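Local coordinates for beta-lactamase-related domain-containing protein (Bacteroides dorei DSM 17855, PDB 5TGF), which is a putative serine hydrolase of the beta-lactamase family whose substrate is not established, and which can also bind calcium, at residues Ser285-Gly288 and Ala292-Trp295; Ser19-Gly24 and Gly304-His309; Lys53-Ser58 and His183-Pro188; Phe145-Leu150 and Ser263-Gly268. All coordinates share one frame; numbering follows the deposited sequence.

Contact 1 of 4, residues Ser285-Gly288 and Ala292-Trp295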
loop_
_atom_site.group_PDB
_atom_site.type_symbol
_atom_site.label_atom_id
_atom_site.label_comp_id
_atom_site.label_asym_id
_atom_site.label_seq_id
_atom_site.Cartn_x
_atom_site.Cartn_y
_atom_site.Cartn_z
ATOM N N SER A 285 -5.845 -3.264 3.962
ATOM C CA SER A 285 -4.853 -2.351 4.499
ATOM C C SER A 285 -3.595 -2.322 3.661
ATOM O O SER A 285 -3.401 -3.148 2.749
ATOM C CB SER A 285 -4.481 -2.793 5.905
ATOM O OG SER A 285 -3.617 -3.920 5.787
ATOM N N SER A 286 -2.727 -1.348 3.965
ATOM C CA SER A 286 -1.376 -1.275 3.388
ATOM C C SER A 286 -0.356 -0.741 4.442
ATOM O O SER A 286 0.115 0.395 4.346
ATOM C CB SER A 286 -1.384 -0.412 2.136
ATOM O OG SER A 286 -0.221 -0.643 1.326
ATOM N N PRO A 287 -0.015 -1.562 5.468
ATOM C CA PRO A 287 0.862 -1.067 6.517
ATOM C C PRO A 287 2.278 -0.841 6.021
ATOM O O PRO A 287 2.736 -1.560 5.154
ATOM C CB PRO A 287 0.862 -2.186 7.565
ATOM C CG PRO A 287 -0.221 -3.110 7.150
ATOM C CD PRO A 287 -0.344 -2.975 5.660
ATOM N N GLY A 288 2.963 0.139 6.590
ATOM C CA GLY A 288 4.402 0.324 6.349
ATOM C C GLY A 288 5.196 -0.123 7.559
ATOM O O GLY A 288 4.670 -0.135 8.657
ATOM N N ALA A 292 2.986 3.466 9.788
ATOM C CA ALA A 292 1.836 3.963 9.048
ATOM C C ALA A 292 0.855 2.799 8.795
ATOM O O ALA A 292 1.266 1.714 8.322
ATOM C CB ALA A 292 2.270 4.579 7.722
ATOM N N TYR A 293 -0.407 3.012 9.116
ATOM C CA TYR A 293 -1.438 1.968 8.989
ATOM C C TYR A 293 -2.736 2.586 8.469
ATOM O O TYR A 293 -3.518 3.160 9.259
ATOM C CB TYR A 293 -1.695 1.321 10.322
ATOM C CG TYR A 293 -2.688 0.170 10.235
ATOM C CD1 TYR A 293 -2.329 -1.050 9.652
ATOM C CD2 TYR A 293 -3.933 0.271 10.806
ATOM C CE1 TYR A 293 -3.236 -2.101 9.582
ATOM C CE2 TYR A 293 -4.838 -0.761 10.747
ATOM C CZ TYR A 293 -4.482 -1.954 10.141
ATOM O OH TYR A 293 -5.429 -2.970 10.076
ATOM N N PRO A 294 -2.980 2.446 7.174
ATOM C CA PRO A 294 -4.253 2.754 6.601
ATOM C C PRO A 294 -5.147 1.520 6.466
ATOM O O PRO A 294 -4.673 0.445 6.078
ATOM C CB PRO A 294 -3.864 3.296 5.234
ATOM C CG PRO A 294 -2.646 2.483 4.851
ATOM C CD PRO A 294 -2.007 2.039 6.137
ATOM N N TRP A 295 -6.439 1.666 6.724
ATOM C CA TRP A 295 -7.340 0.547 6.517
ATOM C C TRP A 295 -8.752 0.946 6.175
ATOM O O TRP A 295 -9.204 2.072 6.488
ATOM C CB TRP A 295 -7.342 -0.362 7.734
ATOM C CG TRP A 295 -8.246 0.064 8.846
ATOM C CD1 TRP A 295 -9.438 -0.513 9.186
ATOM C CD2 TRP A 295 -7.993 1.069 9.839
ATOM N NE1 TRP A 295 -9.989 0.144 10.269
ATOM C CE2 TRP A 295 -9.098 1.068 10.731
ATOM C CE3 TRP A 295 -6.936 1.964 10.074
ATOM C CZ2 TRP A 295 -9.206 1.970 11.817
ATOM C CZ3 TRP A 295 -7.036 2.863 11.150
ATOM C CH2 TRP A 295 -8.154 2.830 12.026
HETATM O O HOH W 1 2.146 -0.306 10.111
#
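Pro287 and Tyr293 lie alongside each other and point the same way, the proline set against the edge of the phenol ring near its plane, with Pro287 CG 3.9 Å from Tyr293 CD1. The ring reaches this place because CG stands anti to the backbone N (chi1 -176°), and Tyr293 CE1 also meets Ser285 CB, at 3.9 Å. The polar ends turn to Glu272, whose carboxylate accepts both Ser285 OG and Tyr293 OH; the tyrosine hydroxyl is also bonded to Ser330. Pro294 comes from the other side of its strand and rests its ring on the backbone of Ser286, Pro294 CD lying 3.2 Å from Ser286 O. The two backbones run antiparallel. Gly288 N gives a nearly straight bond to Ala292 O (2.9 Å, 167° at the hydrogen), whereas the bond from Ser286 N to Pro294 O is weak at 3.4 Å. A water lies within hydrogen-bonding distance of both Ala292 O and Gly288 O, where the segments part. Ser285 and Trp295 form a non-hydrogen-bonded pair, and the whole is a buried beta-hairpin connection between neighbouring strands 281-285 and 293-297 of the central antiparallel sheet.

Contact 2 of 4, residues Ser19-Gly24 and Gly304-His309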
loop_
_atom_site.group_PDB
_atom_site.type_symbol
_atom_site.label_atom_id
_atom_site.label_comp_id
_atom_site.label_asym_id
_atom_site.label_seq_id
_atom_site.Cartn_x
_atom_site.Cartn_y
_atom_site.Cartn_z
ATOM N N SER A 19 0.288 5.601 24.977
ATOM C CA SER A 19 1.312 4.734 25.547
ATOM C C SER A 19 2.495 4.548 24.597
ATOM O O SER A 19 3.638 4.445 25.046
ATOM C CB SER A 19 0.727 3.352 25.898
ATOM O OG SER A 19 0.625 2.541 24.732
ATOM N N TRP A 20 2.246 4.441 23.294
ATOM C CA TRP A 20 3.373 4.440 22.335
ATOM C C TRP A 20 4.191 5.749 22.397
ATOM O O TRP A 20 5.408 5.733 22.292
ATOM C CB TRP A 20 2.926 4.226 20.903
ATOM C CG TRP A 20 2.181 2.940 20.644
ATOM C CD1 TRP A 20 2.290 1.756 21.343
ATOM C CD2 TRP A 20 1.226 2.710 19.595
ATOM N NE1 TRP A 20 1.446 0.806 20.783
ATOM C CE2 TRP A 20 0.780 1.378 19.717
ATOM C CE3 TRP A 20 0.737 3.493 18.539
ATOM C CZ2 TRP A 20 -0.120 0.808 18.810
ATOM C CZ3 TRP A 20 -0.208 2.932 17.662
ATOM C CH2 TRP A 20 -0.660 1.623 17.838
HETATM N N MSE A 21 3.528 6.874 22.615
HETATM C CA MSE A 21 4.228 8.162 22.690
HETATM C C MSE A 21 4.984 8.248 24.015
HETATM O O MSE A 21 6.138 8.669 24.047
HETATM C CB MSE A 21 3.251 9.337 22.582
HETATM C CG MSE A 21 2.337 9.253 21.337
HETATM SE SE MSE A 21 3.411 9.546 19.707
HETATM C CE MSE A 21 2.136 8.732 18.458
ATOM N N ASP A 22 4.364 7.792 25.102
ATOM C CA ASP A 22 5.011 7.829 26.405
ATOM C C ASP A 22 6.241 6.922 26.478
ATOM O O ASP A 22 7.221 7.266 27.144
ATOM C CB ASP A 22 4.021 7.454 27.510
ATOM C CG ASP A 22 2.884 8.454 27.641
ATOM O OD1 ASP A 22 3.036 9.603 27.186
ATOM O OD2 ASP A 22 1.802 8.074 28.132
ATOM N N LYS A 23 6.252 5.821 25.720
ATOM C CA LYS A 23 7.435 4.931 25.684
ATOM C C LYS A 23 8.486 5.346 24.669
ATOM O O LYS A 23 9.494 4.665 24.503
ATOM C CB LYS A 23 7.018 3.489 25.405
ATOM C CG LYS A 23 6.113 2.924 26.476
ATOM C CD LYS A 23 5.540 1.565 26.104
ATOM C CE LYS A 23 4.415 1.230 27.059
ATOM N NZ LYS A 23 3.665 0.028 26.624
ATOM N N GLY A 24 8.234 6.429 23.947
ATOM C CA GLY A 24 9.208 6.957 23.015
ATOM C C GLY A 24 9.340 6.164 21.701
ATOM O O GLY A 24 10.294 6.356 20.963
ATOM N N GLY A 304 -9.819 4.528 8.139
ATOM C CA GLY A 304 -8.935 5.262 9.002
ATOM C C GLY A 304 -7.472 5.240 8.583
ATOM O O GLY A 304 -7.007 4.376 7.795
ATOM N N PHE A 305 -6.700 6.082 9.238
ATOM C CA PHE A 305 -5.273 6.142 8.947
ATOM C C PHE A 305 -4.571 6.612 10.196
ATOM O O PHE A 305 -4.939 7.653 10.770
ATOM C CB PHE A 305 -5.008 7.077 7.779
ATOM C CG PHE A 305 -3.553 7.156 7.368
ATOM C CD1 PHE A 305 -2.783 5.999 7.265
ATOM C CD2 PHE A 305 -3.013 8.347 6.922
ATOM C CE1 PHE A 305 -1.478 6.033 6.807
ATOM C CE2 PHE A 305 -1.705 8.404 6.479
ATOM C CZ PHE A 305 -0.923 7.252 6.440
ATOM N N PHE A 306 -3.587 5.839 10.646
ATOM C CA PHE A 306 -2.616 6.308 11.643
ATOM C C PHE A 306 -1.287 6.570 10.933
ATOM O O PHE A 306 -0.722 5.666 10.246
ATOM C CB PHE A 306 -2.433 5.254 12.744
ATOM C CG PHE A 306 -1.303 5.526 13.691
ATOM C CD1 PHE A 306 -1.419 6.502 14.693
ATOM C CD2 PHE A 306 -0.149 4.769 13.651
ATOM C CE1 PHE A 306 -0.383 6.704 15.605
ATOM C CE2 PHE A 306 0.881 4.983 14.533
ATOM C CZ PHE A 306 0.776 5.976 15.501
ATOM N N ILE A 307 -0.764 7.792 11.107
ATOM C CA ILE A 307 0.500 8.186 10.481
ATOM C C ILE A 307 1.539 8.523 11.561
ATOM O O ILE A 307 1.251 9.193 12.567
ATOM C CB ILE A 307 0.323 9.332 9.474
ATOM C CG1 ILE A 307 1.548 9.479 8.584
ATOM C CG2 ILE A 307 -0.030 10.636 10.173
ATOM C CD1 ILE A 307 1.357 10.530 7.483
ATOM N N ALA A 308 2.742 7.987 11.371
ATOM C CA ALA A 308 3.834 8.100 12.279
ATOM C C ALA A 308 5.048 7.399 11.668
ATOM O O ALA A 308 4.906 6.682 10.672
ATOM C CB ALA A 308 3.485 7.472 13.623
ATOM N N HIS A 309 6.211 7.615 12.265
ATOM C CA HIS A 309 7.458 6.973 11.815
ATOM C C HIS A 309 8.243 6.559 13.058
ATOM O O HIS A 309 8.698 7.384 13.836
ATOM C CB HIS A 309 8.290 7.881 10.901
ATOM C CG HIS A 309 9.405 7.165 10.192
ATOM N ND1 HIS A 309 10.424 6.514 10.866
ATOM C CD2 HIS A 309 9.620 6.926 8.878
ATOM C CE1 HIS A 309 11.219 5.918 9.986
ATOM N NE2 HIS A 309 10.742 6.136 8.782
#
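The end of helix 11-22 faces strand 302-307 across a wide gap, the nearest alpha carbons, Met21 CA and Ala308 CA, being 10.4 Å apart, and long side chains alone bring the two together. The helix closes in a Schellman motif, in which Gly24, with positive phi (76°), sends its N-H back to Met21 O. From the last turn Trp20 points at the strand, and a chi1 of 170° carries the Phe306 ring out from the strand, on the side away from its own backbone N, to meet it. The six-membered ring of the indole presents its edge to one face of Phe306 in an offset edge-to-face pair, with planes at 62° and centroids 5.5 Å apart. Trp20 CZ3 stands above the phenyl rim rather than its centre, 3.9 Å from Phe306 CZ. Met21, a selenomethionine, sets out in another direction but bends its chain round, so that its methyl CE comes to the edge of the same phenyl ring, 4.3 Å from Phe306 CZ. Leu329 of helix 328-337 touches both aromatic side chains, and Phe320 adds a further edge-to-face partner for Trp20. Within this contact, cohesion probably comes from apolar packing and the edge-to-face aromatic interaction.

Contact 3 of 4, residues Lys53-Ser58 and His183-Pro188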
loop_
_atom_site.group_PDB
_atom_site.type_symbol
_atom_site.label_atom_id
_atom_site.label_comp_id
_atom_site.label_asym_id
_atom_site.label_seq_id
_atom_site.Cartn_x
_atom_site.Cartn_y
_atom_site.Cartn_z
ATOM N N LYS A 53 4.313 16.134 7.069
ATOM C CA LYS A 53 4.714 15.211 6.038
ATOM C C LYS A 53 5.551 14.074 6.625
ATOM O O LYS A 53 6.451 14.324 7.436
ATOM C CB LYS A 53 5.490 15.936 4.932
ATOM C CG LYS A 53 4.601 16.786 4.066
ATOM C CD LYS A 53 5.408 17.566 3.045
ATOM C CE LYS A 53 5.807 16.686 1.876
ATOM N NZ LYS A 53 6.824 17.365 1.037
ATOM N N VAL A 54 5.236 12.841 6.229
ATOM C CA VAL A 54 5.905 11.665 6.747
ATOM C C VAL A 54 6.200 10.718 5.592
ATOM O O VAL A 54 5.350 10.498 4.709
ATOM C CB VAL A 54 5.034 10.932 7.798
ATOM C CG1 VAL A 54 5.802 9.763 8.385
ATOM C CG2 VAL A 54 4.584 11.848 8.923
ATOM N N TYR A 55 7.391 10.126 5.613
ATOM C CA TYR A 55 7.702 8.996 4.719
ATOM C C TYR A 55 7.055 7.713 5.245
ATOM O O TYR A 55 7.395 7.252 6.324
ATOM C CB TYR A 55 9.201 8.810 4.620
ATOM C CG TYR A 55 9.845 9.906 3.808
ATOM C CD1 TYR A 55 9.769 9.877 2.427
ATOM C CD2 TYR A 55 10.462 11.000 4.427
ATOM C CE1 TYR A 55 10.258 10.934 1.660
ATOM C CE2 TYR A 55 10.986 12.056 3.661
ATOM C CZ TYR A 55 10.831 12.024 2.299
ATOM O OH TYR A 55 11.346 13.016 1.487
ATOM N N VAL A 56 6.061 7.211 4.527
ATOM C CA VAL A 56 5.179 6.131 5.063
ATOM C C VAL A 56 5.462 4.751 4.477
ATOM O O VAL A 56 4.754 3.748 4.772
ATOM C CB VAL A 56 3.692 6.456 4.848
ATOM C CG1 VAL A 56 3.330 7.717 5.627
ATOM C CG2 VAL A 56 3.347 6.597 3.382
ATOM N N ALA A 57 6.519 4.669 3.681
ATOM C CA ALA A 57 6.987 3.376 3.161
ATOM C C ALA A 57 5.879 2.604 2.454
ATOM O O ALA A 57 5.222 3.177 1.589
ATOM C CB ALA A 57 7.622 2.589 4.291
ATOM N N SER A 58 5.595 1.363 2.851
ATOM C CA SER A 58 4.655 0.529 2.100
ATOM C C SER A 58 3.223 0.990 2.153
ATOM O O SER A 58 2.411 0.460 1.401
ATOM C CB SER A 58 4.723 -0.918 2.528
ATOM O OG SER A 58 6.003 -1.421 2.235
ATOM N N HIS A 183 0.278 17.660 -0.453
ATOM C CA HIS A 183 1.598 17.509 0.124
ATOM C C HIS A 183 2.123 16.077 -0.019
ATOM O O HIS A 183 2.783 15.587 0.880
ATOM C CB HIS A 183 1.548 17.891 1.615
ATOM C CG HIS A 183 1.141 19.309 1.859
ATOM N ND1 HIS A 183 -0.116 19.655 2.300
ATOM C CD2 HIS A 183 1.813 20.474 1.688
ATOM C CE1 HIS A 183 -0.200 20.974 2.399
ATOM N NE2 HIS A 183 0.948 21.493 2.014
ATOM N N SER A 184 1.771 15.391 -1.098
ATOM C CA SER A 184 2.203 14.020 -1.307
ATOM C C SER A 184 3.119 13.866 -2.513
ATOM O O SER A 184 2.946 14.562 -3.515
ATOM C CB SER A 184 0.993 13.105 -1.463
ATOM O OG SER A 184 0.233 13.099 -0.278
ATOM N N HIS A 185 4.072 12.935 -2.443
ATOM C CA HIS A 185 4.881 12.566 -3.616
ATOM C C HIS A 185 5.612 11.238 -3.400
ATOM O O HIS A 185 5.952 10.897 -2.262
ATOM C CB HIS A 185 5.918 13.632 -3.960
ATOM C CG HIS A 185 6.692 14.142 -2.796
ATOM N ND1 HIS A 185 7.752 13.455 -2.248
ATOM C CD2 HIS A 185 6.545 15.261 -2.051
ATOM C CE1 HIS A 185 8.246 14.144 -1.239
ATOM N NE2 HIS A 185 7.503 15.218 -1.065
ATOM N N PHE A 186 5.810 10.498 -4.489
ATOM C CA PHE A 186 6.635 9.270 -4.519
ATOM C C PHE A 186 8.103 9.545 -4.810
ATOM O O PHE A 186 8.964 8.749 -4.440
ATOM C CB PHE A 186 6.095 8.315 -5.588
ATOM C CG PHE A 186 4.813 7.619 -5.207
ATOM C CD1 PHE A 186 4.835 6.418 -4.502
ATOM C CD2 PHE A 186 3.570 8.154 -5.571
ATOM C CE1 PHE A 186 3.643 5.733 -4.237
ATOM C CE2 PHE A 186 2.387 7.480 -5.282
ATOM C CZ PHE A 186 2.422 6.286 -4.602
ATOM N N ALA A 187 8.376 10.650 -5.502
ATOM C CA ALA A 187 9.732 11.049 -5.878
ATOM C C ALA A 187 9.867 12.542 -5.636
ATOM O O ALA A 187 8.855 13.263 -5.720
ATOM C CB ALA A 187 9.966 10.750 -7.352
ATOM N N PRO A 188 11.094 13.023 -5.362
ATOM C CA PRO A 188 12.314 12.213 -5.240
ATOM C C PRO A 188 12.305 11.303 -4.024
ATOM O O PRO A 188 11.659 11.601 -2.993
ATOM C CB PRO A 188 13.429 13.253 -5.123
ATOM C CG PRO A 188 12.765 14.459 -4.557
ATOM C CD PRO A 188 11.327 14.442 -5.004
HETATM O O HOH W 2 11.813 13.337 -0.989
#
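The imidazole of His185 is met at its edge by Lys53, whose NZ lies close to the ring plane and donates a 3.1 Å hydrogen bond to His185 NE2. The hydroxyl of Tyr55 also comes to this edge near the plane, Tyr55 OH standing 4.3 Å from His185 CE1, a distance of simple contact. The phenol ring has a water at its own edge, in plane: that water lies 2.5 Å from Tyr55 OH and donates to Pro188 O at 2.7 Å, so a bridge passes from the tyrosine to the far end of segment 183-188. The ring of Tyr55 also meets that of His195, their planes about 20° apart.

Lys53 crosses both histidine side chains at about a right angle. It is extended as far as CD and then bends (chi3 79°), which turns the ammonium group in toward His185. On the way its aliphatic part passes over His183, with Lys53 CE 3.4 Å from His183 O and Lys53 CG 4.1 Å from His183 CB. The two backbones run roughly alongside each other, too far apart to pair directly; Cys204 of strand 204-205 lies near both, touching Lys53, Tyr55 and His185 and bonding to the backbone of His185.

This is a surface contact joining strand 54-55 to the loop after helix 167-179. Because His185 NE2 accepts from the lysine, the ring is probably neutral with its proton on ND1; the nearby ammonium charge would be expected to disfavour protonation of the imidazole, though Glu168, which also touches this side chain, may partly offset the effect.

Contact 4 of 4, residues Phe145-Leu150 and Ser263-Gly268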
loop_
_atom_site.group_PDB
_atom_site.type_symbol
_atom_site.label_atom_id
_atom_site.label_comp_id
_atom_site.label_asym_id
_atom_site.label_seq_id
_atom_site.Cartn_x
_atom_site.Cartn_y
_atom_site.Cartn_z
ATOM N N PHE A 145 4.024 -16.681 -3.235
ATOM C CA PHE A 145 3.969 -15.304 -2.676
ATOM C C PHE A 145 5.291 -14.933 -2.003
ATOM O O PHE A 145 5.826 -15.673 -1.153
ATOM C CB PHE A 145 2.842 -15.184 -1.660
ATOM C CG PHE A 145 2.669 -13.779 -1.097
ATOM C CD1 PHE A 145 1.824 -12.860 -1.719
ATOM C CD2 PHE A 145 3.297 -13.410 0.086
ATOM C CE1 PHE A 145 1.640 -11.590 -1.180
ATOM C CE2 PHE A 145 3.124 -12.126 0.637
ATOM C CZ PHE A 145 2.265 -11.225 -0.002
ATOM N N GLU A 146 5.890 -13.842 -2.466
ATOM C CA GLU A 146 7.041 -13.281 -1.796
ATOM C C GLU A 146 7.059 -11.772 -1.940
ATOM O O GLU A 146 7.243 -11.230 -3.018
ATOM C CB GLU A 146 8.353 -13.882 -2.308
ATOM C CG GLU A 146 9.565 -13.362 -1.505
ATOM C CD GLU A 146 10.906 -13.941 -1.964
ATOM O OE1 GLU A 146 11.135 -14.041 -3.178
ATOM O OE2 GLU A 146 11.762 -14.206 -1.088
ATOM N N TYR A 147 6.927 -11.108 -0.803
ATOM C CA TYR A 147 6.846 -9.637 -0.737
ATOM C C TYR A 147 8.142 -8.975 -1.143
ATOM O O TYR A 147 9.250 -9.444 -0.834
ATOM C CB TYR A 147 6.473 -9.227 0.668
ATOM C CG TYR A 147 6.070 -7.788 0.893
ATOM C CD1 TYR A 147 7.022 -6.832 1.264
ATOM C CD2 TYR A 147 4.732 -7.422 0.887
ATOM C CE1 TYR A 147 6.650 -5.514 1.522
ATOM C CE2 TYR A 147 4.338 -6.110 1.150
ATOM C CZ TYR A 147 5.303 -5.177 1.519
ATOM O OH TYR A 147 4.946 -3.881 1.821
ATOM N N GLY A 148 8.009 -7.891 -1.892
ATOM C CA GLY A 148 9.179 -7.117 -2.287
ATOM C C GLY A 148 8.823 -5.831 -2.958
ATOM O O GLY A 148 7.663 -5.428 -2.922
ATOM N N GLY A 149 9.836 -5.174 -3.511
ATOM C CA GLY A 149 9.715 -3.839 -4.098
ATOM C C GLY A 149 10.101 -3.712 -5.572
ATOM O O GLY A 149 9.601 -2.844 -6.264
ATOM N N LEU A 150 10.949 -4.589 -6.085
ATOM C CA LEU A 150 11.384 -4.442 -7.479
ATOM C C LEU A 150 10.282 -4.649 -8.503
ATOM O O LEU A 150 10.269 -3.960 -9.519
ATOM C CB LEU A 150 12.582 -5.355 -7.793
ATOM C CG LEU A 150 13.844 -5.158 -6.936
ATOM C CD1 LEU A 150 14.953 -6.079 -7.429
ATOM C CD2 LEU A 150 14.293 -3.714 -7.020
ATOM N N SER A 263 -5.656 -16.105 0.375
ATOM C CA SER A 263 -5.945 -14.963 -0.488
ATOM C C SER A 263 -5.568 -13.646 0.220
ATOM O O SER A 263 -6.384 -12.723 0.366
ATOM C CB SER A 263 -7.423 -14.956 -0.870
ATOM O OG SER A 263 -8.260 -14.865 0.266
ATOM N N ILE A 264 -4.300 -13.552 0.608
ATOM C CA ILE A 264 -3.860 -12.476 1.532
ATOM C C ILE A 264 -3.565 -11.128 0.870
ATOM O O ILE A 264 -3.313 -10.132 1.575
ATOM C CB ILE A 264 -2.633 -12.911 2.360
ATOM C CG1 ILE A 264 -1.447 -13.235 1.432
ATOM C CG2 ILE A 264 -3.054 -14.071 3.272
ATOM C CD1 ILE A 264 -0.195 -13.688 2.142
ATOM N N TYR A 265 -3.604 -11.061 -0.456
ATOM C CA TYR A 265 -3.187 -9.814 -1.124
ATOM C C TYR A 265 -3.984 -9.586 -2.387
ATOM O O TYR A 265 -4.301 -10.534 -3.111
ATOM C CB TYR A 265 -1.671 -9.853 -1.430
ATOM C CG TYR A 265 -0.955 -8.531 -1.379
ATOM C CD1 TYR A 265 -0.493 -8.003 -0.182
ATOM C CD2 TYR A 265 -0.746 -7.780 -2.550
ATOM C CE1 TYR A 265 0.188 -6.800 -0.138
ATOM C CE2 TYR A 265 -0.078 -6.563 -2.506
ATOM C CZ TYR A 265 0.385 -6.077 -1.301
ATOM O OH TYR A 265 1.096 -4.875 -1.267
ATOM N N GLY A 266 -4.255 -8.314 -2.659
ATOM C CA GLY A 266 -4.857 -7.857 -3.887
ATOM C C GLY A 266 -3.826 -7.199 -4.773
ATOM O O GLY A 266 -2.784 -7.818 -5.070
ATOM N N LEU A 267 -4.131 -5.996 -5.268
ATOM C CA LEU A 267 -3.158 -5.167 -5.989
ATOM C C LEU A 267 -2.632 -4.072 -5.083
ATOM O O LEU A 267 -3.370 -3.162 -4.663
ATOM C CB LEU A 267 -3.783 -4.541 -7.235
ATOM C CG LEU A 267 -4.457 -5.534 -8.189
ATOM C CD1 LEU A 267 -5.150 -4.783 -9.325
ATOM C CD2 LEU A 267 -3.455 -6.502 -8.787
ATOM N N GLY A 268 -1.403 -4.239 -4.620
ATOM C CA GLY A 268 -0.791 -3.281 -3.682
ATOM C C GLY A 268 -1.471 -3.093 -2.326
ATOM O O GLY A 268 -1.352 -2.046 -1.744
#
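Phe145 opens the first segment and makes most of the contact, its ring meeting both Ile264 and Tyr265. Its chi1 of -177° swings the phenyl ring away from its own backbone N toward the facing loop, where the methyl CD1 of Ile264 sits over the centre of one face. This is a CH-pi contact, Ile264 CD1 being 4.0 Å from the ring centroid and only 11° off the normal. Farther round the ring, Phe145 CE1 packs against Tyr265 CB at 3.7 Å. The two aromatic side chains cross at about a right angle, and their rings meet obliquely, planes at 54°. Two residues on, Tyr147 CE2 comes close to the second tyrosine, 4.4 Å from Tyr265 CE1. The hydroxyl of Tyr147 is turned elsewhere, to Ser58 OG and Lys61 NZ, an arrangement that resembles the SxxK serine, lysine and tyrosine of class C beta-lactamases and their relatives, and is consistent with an active site here. A glycerol bound near Tyr147 probably comes from the crystallisation liquor, but may mark a pocket. The imidazole of His106 meets the Tyr147 ring and forms an edge-to-face pair with Tyr265.

Contacts 1, 2 and 4 are buried, while contact 3 lies at the surface. Contacts 1 and 2 belong to one antiparallel sheet, where strands 293-297 and 302-307 are neighbours, probably hydrogen-bonded from Tyr293 N to Phe306 O (2.9 Å); one secures a strand connection through backbone bonds, the other fixes a helix through aromatic rings. Contact 4 is likewise apolar but links two loops, and contact 3 relies on a charged donor and a water. Ser58, at the end of segment 53-58, draws three of them together: its carbonyl accepts Ser286 OG of contact 1, and its hydroxyl reaches contact 4. Contact 2 stands apart from contact 4, about 12 Å away between nearest atoms.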